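Local coordinates for pirin family protein (Acinetobacter baumannii, PDB 6D0P) that probably acts as a metal-dependent quercetin 2,3-dioxygenase, expected to use one iron per subunit and holding manganese in this crystal, at residues P152-D157 and E169-K174; H159-R164 and K189-Q194. One frame throughout, in Å; residues are numbered along the deposited sequence. Where two conformers were deposited one is given.

Contact 1 (P152-D157 and E169-K174). With MG (magnesium ion), chain F.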
ATOM      1  N   PRO A 152       0.523  15.880  -4.364  1.00 23.50           N
ATOM      2  CA  PRO A 152      -0.341  16.524  -5.370  1.00 25.41           C
ATOM      3  C   PRO A 152      -1.735  15.874  -5.331  1.00 26.43           C
ATOM      4  O   PRO A 152      -1.819  14.647  -5.351  1.00 22.71           O
ATOM      5  CB  PRO A 152       0.319  16.273  -6.741  1.00 25.67           C
ATOM      6  CG  PRO A 152       1.719  15.881  -6.380  1.00 26.38           C
ATOM      7  CD  PRO A 152       1.579  15.148  -5.061  1.00 24.43           C
ATOM      8  N   ASP A 153      -2.761  16.715  -5.291  1.00 25.46           N
ATOM      9  CA  ASP A 153      -4.191  16.333  -5.175  1.00 28.94           C
ATOM     10  C   ASP A 153      -4.946  16.923  -6.367  1.00 27.37           C
ATOM     11  O   ASP A 153      -5.088  18.156  -6.458  1.00 29.32           O
ATOM     12  CB  ASP A 153      -4.796  16.883  -3.875  1.00 30.48           C
ATOM     13  CG  ASP A 153      -6.082  16.196  -3.433  1.00 38.03           C
ATOM     14  OD1 ASP A 153      -6.503  15.217  -4.109  1.00 38.45           O
ATOM     15  OD2 ASP A 153      -6.637  16.610  -2.384  1.00 42.22           O
ATOM     16  N   ILE A 154      -5.453  16.064  -7.235  1.00 23.84           N
ATOM     17  CA  ILE A 154      -6.055  16.484  -8.470  1.00 23.45           C
ATOM     18  C   ILE A 154      -7.570  16.381  -8.347  1.00 21.15           C
ATOM     19  O   ILE A 154      -8.067  15.329  -8.001  1.00 19.24           O
ATOM     20  CB  ILE A 154      -5.539  15.610  -9.628  1.00 25.75           C
ATOM     21  CG1 ILE A 154      -4.010  15.606  -9.706  1.00 28.57           C
ATOM     22  CG2 ILE A 154      -6.179  16.009 -10.948  1.00 27.49           C
ATOM     23  CD1 ILE A 154      -3.399  16.969  -9.886  1.00 31.25           C
ATOM     24  N   ALA A 155      -8.283  17.461  -8.673  1.00 20.65           N
ATOM     25  CA  ALA A 155      -9.737  17.415  -8.648  1.00 21.79           C
ATOM     26  C   ALA A 155     -10.209  16.718  -9.930  1.00 23.01           C
ATOM     27  O   ALA A 155      -9.837  17.132 -11.019  1.00 24.60           O
ATOM     28  CB  ALA A 155     -10.321  18.795  -8.537  1.00 23.36           C
ATOM     29  N   LEU A 156     -11.007  15.666  -9.794  1.00 20.41           N
ATOM     30  CA  LEU A 156     -11.472  14.920 -10.963  1.00 20.67           C
ATOM     31  C   LEU A 156     -12.803  15.477 -11.493  1.00 21.02           C
ATOM     32  O   LEU A 156     -13.208  15.143 -12.614  1.00 21.11           O
ATOM     33  CB  LEU A 156     -11.645  13.452 -10.567  1.00 19.89           C
ATOM     34  CG  LEU A 156     -10.371  12.727 -10.174  1.00 20.12           C
ATOM     35  CD1 LEU A 156     -10.696  11.333  -9.678  1.00 19.25           C
ATOM     36  CD2 LEU A 156      -9.399  12.700 -11.355  1.00 20.89           C
ATOM     37  N   ASP A 157     -13.529  16.214 -10.662  1.00 20.36           N
ATOM     38  CA  ASP A 157     -14.771  16.825 -11.092  1.00 21.73           C
ATOM     39  C   ASP A 157     -15.014  18.043 -10.196  1.00 22.01           C
ATOM     40  O   ASP A 157     -14.139  18.387  -9.404  1.00 20.82           O
ATOM     41  CB  ASP A 157     -15.940  15.841 -11.047  1.00 22.35           C
ATOM     42  CG  ASP A 157     -16.132  15.175  -9.696  1.00 23.05           C
ATOM     43  OD1 ASP A 157     -15.901  15.854  -8.643  1.00 22.08           O
ATOM     44  OD2 ASP A 157     -16.511  13.974  -9.698  1.00 25.03           O
ATOM     45  N   GLU A 169       2.716   9.355 -11.868  1.00 21.55           N
ATOM     46  CA  GLU A 169       2.343  10.611 -12.515  1.00 27.53           C
ATOM     47  C   GLU A 169       0.894  10.544 -12.990  1.00 27.42           C
ATOM     48  O   GLU A 169       0.485   9.539 -13.541  1.00 29.31           O
ATOM     49  CB  GLU A 169       3.226  10.859 -13.740  1.00 31.82           C
ATOM     50  CG  GLU A 169       2.793  12.075 -14.550  1.00 41.13           C
ATOM     51  CD  GLU A 169       3.907  12.829 -15.266  1.00 47.76           C
ATOM     52  OE1 GLU A 169       4.853  12.174 -15.752  1.00 49.57           O
ATOM     53  OE2 GLU A 169       3.820  14.071 -15.345  1.00 59.35           O
ATOM     54  N   TYR A 170       0.178  11.629 -12.770  1.00 27.97           N
ATOM     55  CA  TYR A 170      -1.184  11.793 -13.234  1.00 29.03           C
ATOM     56  C   TYR A 170      -1.418  13.271 -13.601  1.00 30.80           C
ATOM     57  O   TYR A 170      -1.017  14.161 -12.870  1.00 31.02           O
ATOM     58  CB  TYR A 170      -2.176  11.343 -12.157  1.00 26.44           C
ATOM     59  CG  TYR A 170      -3.590  11.374 -12.646  1.00 28.15           C
ATOM     60  CD1 TYR A 170      -4.135  10.267 -13.271  1.00 29.79           C
ATOM     61  CD2 TYR A 170      -4.355  12.525 -12.567  1.00 30.00           C
ATOM     62  CE1 TYR A 170      -5.420  10.295 -13.779  1.00 31.83           C
ATOM     63  CE2 TYR A 170      -5.641  12.568 -13.075  1.00 31.41           C
ATOM     64  CZ  TYR A 170      -6.171  11.454 -13.689  1.00 31.76           C
ATOM     65  OH  TYR A 170      -7.435  11.482 -14.199  1.00 37.95           O
ATOM     66  N   ALA A 171      -2.054  13.539 -14.733  1.00 39.55           N
ATOM     67  CA  ALA A 171      -2.418  14.935 -15.138  1.00 41.14           C
ATOM     68  C   ALA A 171      -1.222  15.896 -15.026  1.00 41.64           C
ATOM     69  O   ALA A 171      -1.361  17.043 -14.523  1.00 40.44           O
ATOM     70  CB  ALA A 171      -3.571  15.417 -14.285  1.00 45.02           C
ATOM     71  N   ASP A 172      -0.059  15.447 -15.494  1.00 38.65           N
ATOM     72  CA  ASP A 172       1.176  16.243 -15.438  1.00 40.79           C
ATOM     73  C   ASP A 172       1.624  16.492 -13.987  1.00 37.65           C
ATOM     74  O   ASP A 172       2.549  17.257 -13.778  1.00 39.33           O
ATOM     75  CB  ASP A 172       1.035  17.572 -16.188  1.00 48.73           C
ATOM     76  CG  ASP A 172       0.675  17.405 -17.656  1.00 55.16           C
ATOM     77  OD1 ASP A 172       1.265  16.516 -18.310  1.00 57.21           O
ATOM     78  OD2 ASP A 172      -0.190  18.166 -18.132  1.00 65.48           O
ATOM     79  N   ALA A 173       1.001  15.858 -12.995  1.00 32.63           N
ATOM     80  CA  ALA A 173       1.430  16.006 -11.599  1.00 31.80           C
ATOM     81  C   ALA A 173       2.348  14.828 -11.251  1.00 29.86           C
ATOM     82  O   ALA A 173       2.010  13.696 -11.546  1.00 30.06           O
ATOM     83  CB  ALA A 173       0.226  16.041 -10.687  1.00 32.65           C
ATOM     84  N   LYS A 174       3.479  15.097 -10.622  1.00 29.88           N
ATOM     85  CA  LYS A 174       4.459  14.057 -10.300  1.00 28.56           C
ATOM     86  C   LYS A 174       4.225  13.534  -8.885  1.00 23.75           C
ATOM     87  O   LYS A 174       3.917  14.293  -7.984  1.00 23.61           O
ATOM     88  CB  LYS A 174       5.874  14.627 -10.422  1.00 34.35           C
ATOM     89  CG  LYS A 174       6.228  15.124 -11.817  1.00 44.00           C
ATOM     90  CD  LYS A 174       7.627  15.704 -11.923  1.00 50.72           C
ATOM     91  CE  LYS A 174       7.924  16.241 -13.309  1.00 59.00           C
ATOM     92  NZ  LYS A 174       7.681  15.214 -14.352  1.00 61.19           N
TER
HETATM   93 MG    MG F 302     -13.063  15.312 -14.740  1.00 38.90          MG
HETATM   94  O   HOH W   1     -12.584  17.313 -14.582  1.00 38.95           O
HETATM   95  O   HOH W   2     -10.988  14.854 -14.579  1.00 27.29           O
HETATM   96  O   HOH W   3     -13.616  13.126 -14.636  1.00 37.04           O
HETATM   97  O   HOH W   4     -12.849  15.144 -16.835  1.00 35.68           O
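Leu-156, whose CD2 lies 3.7 Å from the Tyr-170 OH, hands its own carbonyl O to a magnesium ion at 2.1 Å. Four waters also bind that ion, water 4 opposite the carbonyl and waters 1 and 3 opposite each other, so this is a largely hydrated metal held to the chain through one backbone oxygen. From there the contact is apolar. Tyr-170 CG is anti to the backbone N (chi1 -175°), which brings the CE2 corner to Ile-154 CG2, at the ring edge and near the plane, at 4.1 Å; Leu-156 CD2 meets the same corner obliquely. The two branches of Ile-154 divide the work: while CG2 is at the tyrosine, CD1 reaches Ala-173 CB at 3.8 Å. Pro-152 extends the row, its CB 4.0 Å from the same alanine methyl, and its CG runs end-on into Lys-174 O, 3.2 Å away. The partner segment is held in shape by its own backbone, Tyr-170 N giving to Ala-173 O and Ala-173 N to Tyr-170 O at 2.6 Å. Further in, Tyr-170 meets Trp-186 edge-to-face and touches Leu-163 and Val-165. The arrangement is that of a beta hairpin with a two-residue type I' turn, packed mainly through side chains, with no backbone pairing between the two segments, against the outermost strand of a cupin-type antiparallel sheet.

Contact 2 (H159-R164 and K189-Q194)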
ATOM      1  N   HIS A 159     -17.459  18.151  -8.034  1.00 24.32           N
ATOM      2  CA  HIS A 159     -18.359  17.691  -6.994  1.00 27.00           C
ATOM      3  C   HIS A 159     -17.624  17.125  -5.784  1.00 25.47           C
ATOM      4  O   HIS A 159     -18.280  16.638  -4.867  1.00 26.93           O
ATOM      5  CB  HIS A 159     -19.338  16.668  -7.595  1.00 29.41           C
ATOM      6  CG  HIS A 159     -20.242  17.286  -8.599  1.00 34.84           C
ATOM      7  ND1 HIS A 159     -20.068  17.113  -9.964  1.00 38.29           N
ATOM      8  CD2 HIS A 159     -21.286  18.125  -8.445  1.00 37.96           C
ATOM      9  CE1 HIS A 159     -20.992  17.793 -10.605  1.00 38.73           C
ATOM     10  NE2 HIS A 159     -21.740  18.434  -9.697  1.00 42.15           N
ATOM     11  N   GLY A 160     -16.298  17.174  -5.760  1.00 23.04           N
ATOM     12  CA  GLY A 160     -15.574  16.668  -4.611  1.00 22.57           C
ATOM     13  C   GLY A 160     -14.730  15.437  -4.907  1.00 21.40           C
ATOM     14  O   GLY A 160     -14.012  14.965  -4.007  1.00 22.58           O
ATOM     15  N   SER A 161     -14.793  14.870  -6.115  1.00 19.01           N
ATOM     16  CA  SER A 161     -13.911  13.709  -6.415  1.00 17.68           C
ATOM     17  C   SER A 161     -12.471  14.200  -6.552  1.00 17.74           C
ATOM     18  O   SER A 161     -12.236  15.257  -7.143  1.00 17.38           O
ATOM     19  CB  SER A 161     -14.336  12.978  -7.653  1.00 17.89           C
ATOM     20  OG  SER A 161     -15.700  12.599  -7.573  1.00 17.60           O
ATOM     21  N   HIS A 162     -11.507  13.427  -6.034  1.00 17.19           N
ATOM     22  CA  HIS A 162     -10.109  13.819  -6.114  1.00 18.36           C
ATOM     23  C   HIS A 162      -9.216  12.570  -6.145  1.00 16.92           C
ATOM     24  O   HIS A 162      -9.627  11.451  -5.775  1.00 15.02           O
ATOM     25  CB  HIS A 162      -9.719  14.768  -4.972  1.00 20.69           C
ATOM     26  CG  HIS A 162      -9.648  14.101  -3.641  1.00 22.88           C
ATOM     27  ND1 HIS A 162      -8.456  13.687  -3.095  1.00 26.40           N
ATOM     28  CD2 HIS A 162     -10.613  13.737  -2.775  1.00 24.78           C
ATOM     29  CE1 HIS A 162      -8.692  13.093  -1.939  1.00 28.91           C
ATOM     30  NE2 HIS A 162     -10.010  13.116  -1.723  1.00 26.12           N
ATOM     31  N   LEU A 163      -7.998  12.797  -6.609  1.00 16.64           N
ATOM     32  CA  LEU A 163      -7.002  11.776  -6.706  1.00 17.03           C
ATOM     33  C   LEU A 163      -5.668  12.349  -6.211  1.00 16.90           C
ATOM     34  O   LEU A 163      -5.272  13.454  -6.619  1.00 17.29           O
ATOM     35  CB  LEU A 163      -6.951  11.343  -8.173  1.00 18.79           C
ATOM     36  CG  LEU A 163      -5.955  10.245  -8.530  1.00 20.59           C
ATOM     37  CD1 LEU A 163      -6.430   9.489  -9.754  1.00 20.71           C
ATOM     38  CD2 LEU A 163      -4.563  10.819  -8.753  1.00 20.87           C
ATOM     39  N   ARG A 164      -5.000  11.619  -5.320  1.00 16.22           N
ATOM     40  CA  ARG A 164      -3.683  12.011  -4.821  1.00 15.98           C
ATOM     41  C   ARG A 164      -2.632  11.160  -5.529  1.00 14.75           C
ATOM     42  O   ARG A 164      -2.795   9.912  -5.628  1.00 13.11           O
ATOM     43  CB  ARG A 164      -3.562  11.766  -3.316  1.00 16.58           C
ATOM     44  CG  ARG A 164      -4.606  12.487  -2.474  1.00 18.20           C
ATOM     45  CD  ARG A 164      -4.133  12.582  -1.031  1.00 18.67           C
ATOM     46  NE  ARG A 164      -3.942  11.255  -0.473  1.00 18.16           N
ATOM     47  CZ  ARG A 164      -3.422  11.018   0.727  1.00 19.07           C
ATOM     48  NH1 ARG A 164      -3.352   9.780   1.180  1.00 19.12           N
ATOM     49  NH2 ARG A 164      -3.013  12.024   1.469  1.00 20.01           N
ATOM     50  N   LYS A 189     -11.023   9.747  -3.650  1.00 18.24           N
ATOM     51  CA  LYS A 189     -12.421   9.608  -3.424  1.00 19.90           C
ATOM     52  C   LYS A 189     -13.176   9.990  -4.697  1.00 19.13           C
ATOM     53  O   LYS A 189     -12.896  11.026  -5.319  1.00 17.63           O
ATOM     54  CB  LYS A 189     -12.848  10.507  -2.258  1.00 23.54           C
ATOM     55  CG  LYS A 189     -14.333  10.509  -1.941  1.00 28.20           C
ATOM     56  CD  LYS A 189     -14.673  11.583  -0.926  1.00 35.17           C
ATOM     57  CE  LYS A 189     -16.148  11.679  -0.624  1.00 39.88           C
ATOM     58  NZ  LYS A 189     -16.442  12.924   0.123  1.00 42.83           N
ATOM     59  N   LEU A 190     -14.127   9.148  -5.052  1.00 18.56           N
ATOM     60  CA  LEU A 190     -15.024   9.407  -6.175  1.00 21.91           C
ATOM     61  C   LEU A 190     -16.413   9.615  -5.575  1.00 22.19           C
ATOM     62  O   LEU A 190     -16.924   8.729  -4.870  1.00 22.67           O
ATOM     63  CB  LEU A 190     -15.050   8.216  -7.127  1.00 22.10           C
ATOM     64  CG  LEU A 190     -13.707   7.763  -7.667  1.00 25.62           C
ATOM     65  CD1 LEU A 190     -13.894   6.582  -8.610  1.00 29.02           C
ATOM     66  CD2 LEU A 190     -12.978   8.902  -8.356  1.00 26.55           C
ATOM     67  N   VAL A 191     -17.026  10.744  -5.883  0.60 22.90           N
ATOM     68  CA  VAL A 191     -18.323  11.088  -5.318  0.60 24.61           C
ATOM     69  C   VAL A 191     -19.428  10.422  -6.154  0.60 25.31           C
ATOM     70  O   VAL A 191     -19.421  10.413  -7.425  0.60 25.59           O
ATOM     71  CB  VAL A 191     -18.510  12.617  -5.246  0.60 25.58           C
ATOM     72  CG1 VAL A 191     -19.928  13.011  -4.865  0.60 26.37           C
ATOM     73  CG2 VAL A 191     -17.500  13.242  -4.298  0.60 26.93           C
ATOM     74  N   LYS A 192     -20.460   9.973  -5.397  1.00 28.09           N
ATOM     75  CA  LYS A 192     -21.596   9.315  -5.982  1.00 30.42           C
ATOM     76  C   LYS A 192     -22.108  10.112  -7.186  1.00 29.39           C
ATOM     77  O   LYS A 192     -22.231  11.349  -7.124  1.00 28.43           O
ATOM     78  CB  LYS A 192     -22.679   9.193  -4.907  1.00 33.80           C
ATOM     79  CG  LYS A 192     -23.988   8.573  -5.364  1.00 37.70           C
ATOM     80  CD  LYS A 192     -24.990   8.447  -4.239  1.00 40.92           C
ATOM     81  CE  LYS A 192     -26.285   7.814  -4.684  1.00 45.46           C
ATOM     82  NZ  LYS A 192     -27.301   7.868  -3.608  1.00 50.17           N
ATOM     83  N   GLY A 193     -22.373   9.379  -8.257  1.00 30.62           N
ATOM     84  CA  GLY A 193     -22.959   9.925  -9.487  1.00 32.85           C
ATOM     85  C   GLY A 193     -21.926  10.498 -10.449  1.00 33.66           C
ATOM     86  O   GLY A 193     -22.302  11.031 -11.479  1.00 35.52           O
ATOM     87  N   GLN A 194     -20.631  10.399 -10.156  1.00 29.42           N
ATOM     88  CA  GLN A 194     -19.633  10.953 -11.083  1.00 30.77           C
ATOM     89  C   GLN A 194     -18.826   9.829 -11.739  1.00 29.58           C
ATOM     90  O   GLN A 194     -18.448   8.844 -11.043  1.00 29.39           O
ATOM     91  CB  GLN A 194     -18.697  11.907 -10.344  1.00 30.62           C
ATOM     92  CG  GLN A 194     -19.435  13.085  -9.731  1.00 35.67           C
ATOM     93  CD  GLN A 194     -20.080  13.963 -10.780  1.00 39.84           C
ATOM     94  OE1 GLN A 194     -19.488  14.277 -11.817  1.00 48.08           O
ATOM     95  NE2 GLN A 194     -21.294  14.400 -10.499  1.00 39.03           N
TER
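Lys-189 meets His-162 as an antiparallel hydrogen-bonded pair: Lys-189 N gives to His-162 O at 3.1 Å, and Lys-189 O takes His-162 N at 2.9 Å, the latter in the carbonyl plane. The same lysine O also receives a CA-H...O contact from Ser-161. His-162 holds its ring between its own backbone N and carbonyl carbon (chi1 71°), which lays one face over Lys-189 N and brings NE2 within 3.9 Å of Lys-189 CB; its ND1 is bound by Asp-153. The lysine chain is extended, and its NZ forms a long, weak ion pair with Asp-245. Leu-190 is buried against Phe-248, Leu-240 and His-196. Here strands 162-165 and 183-190 are neighbours in the seven-stranded antiparallel sheet of the C-terminal cupin domain, which strand 7-12 also joins, and the pairing gives way to loops. At Val-191 a side chain replaces the backbone partner: Val-191 N points almost straight at Ser-161 OG, 2.8 Å away at 175°, and that hydroxyl is shared with Asp-157. In the conformer given, Val-191 CG2 packs on the His-159 carbonyl. A type II turn, closed by Gln-194 N to Val-191 O, swings the chain round to Gln-194. Its bent side chain crosses the His-159 imidazole at about a right angle, planes 31° apart; NE2 sits above His-159 ND1 at 3.0 Å, but the angle is too poor for a hydrogen bond.

Contacts 1 and 2 alternate along the chain, their centres 13 Å apart, and meet where strands 153-155 and 162-165 run side by side in one sheet. Ile-154 N lies 2.7 Å from Leu-163 O, probably a hydrogen bond of that pairing, and Asp-153 OD1 is likewise 2.7 Å from His-162 ND1, tying the edge strand of contact 1 to a histidine of contact 2. Beyond the strands, Asp-157 OD2 packs 3.1 Å from Gln-194 CG. The magnesium bound in contact 1 is about 7 Å from the nearest side-chain atom of Gln-194 in contact 2. Neither contact supplies a manganese ligand; those are His-64, His-66, His-108 and Glu-110.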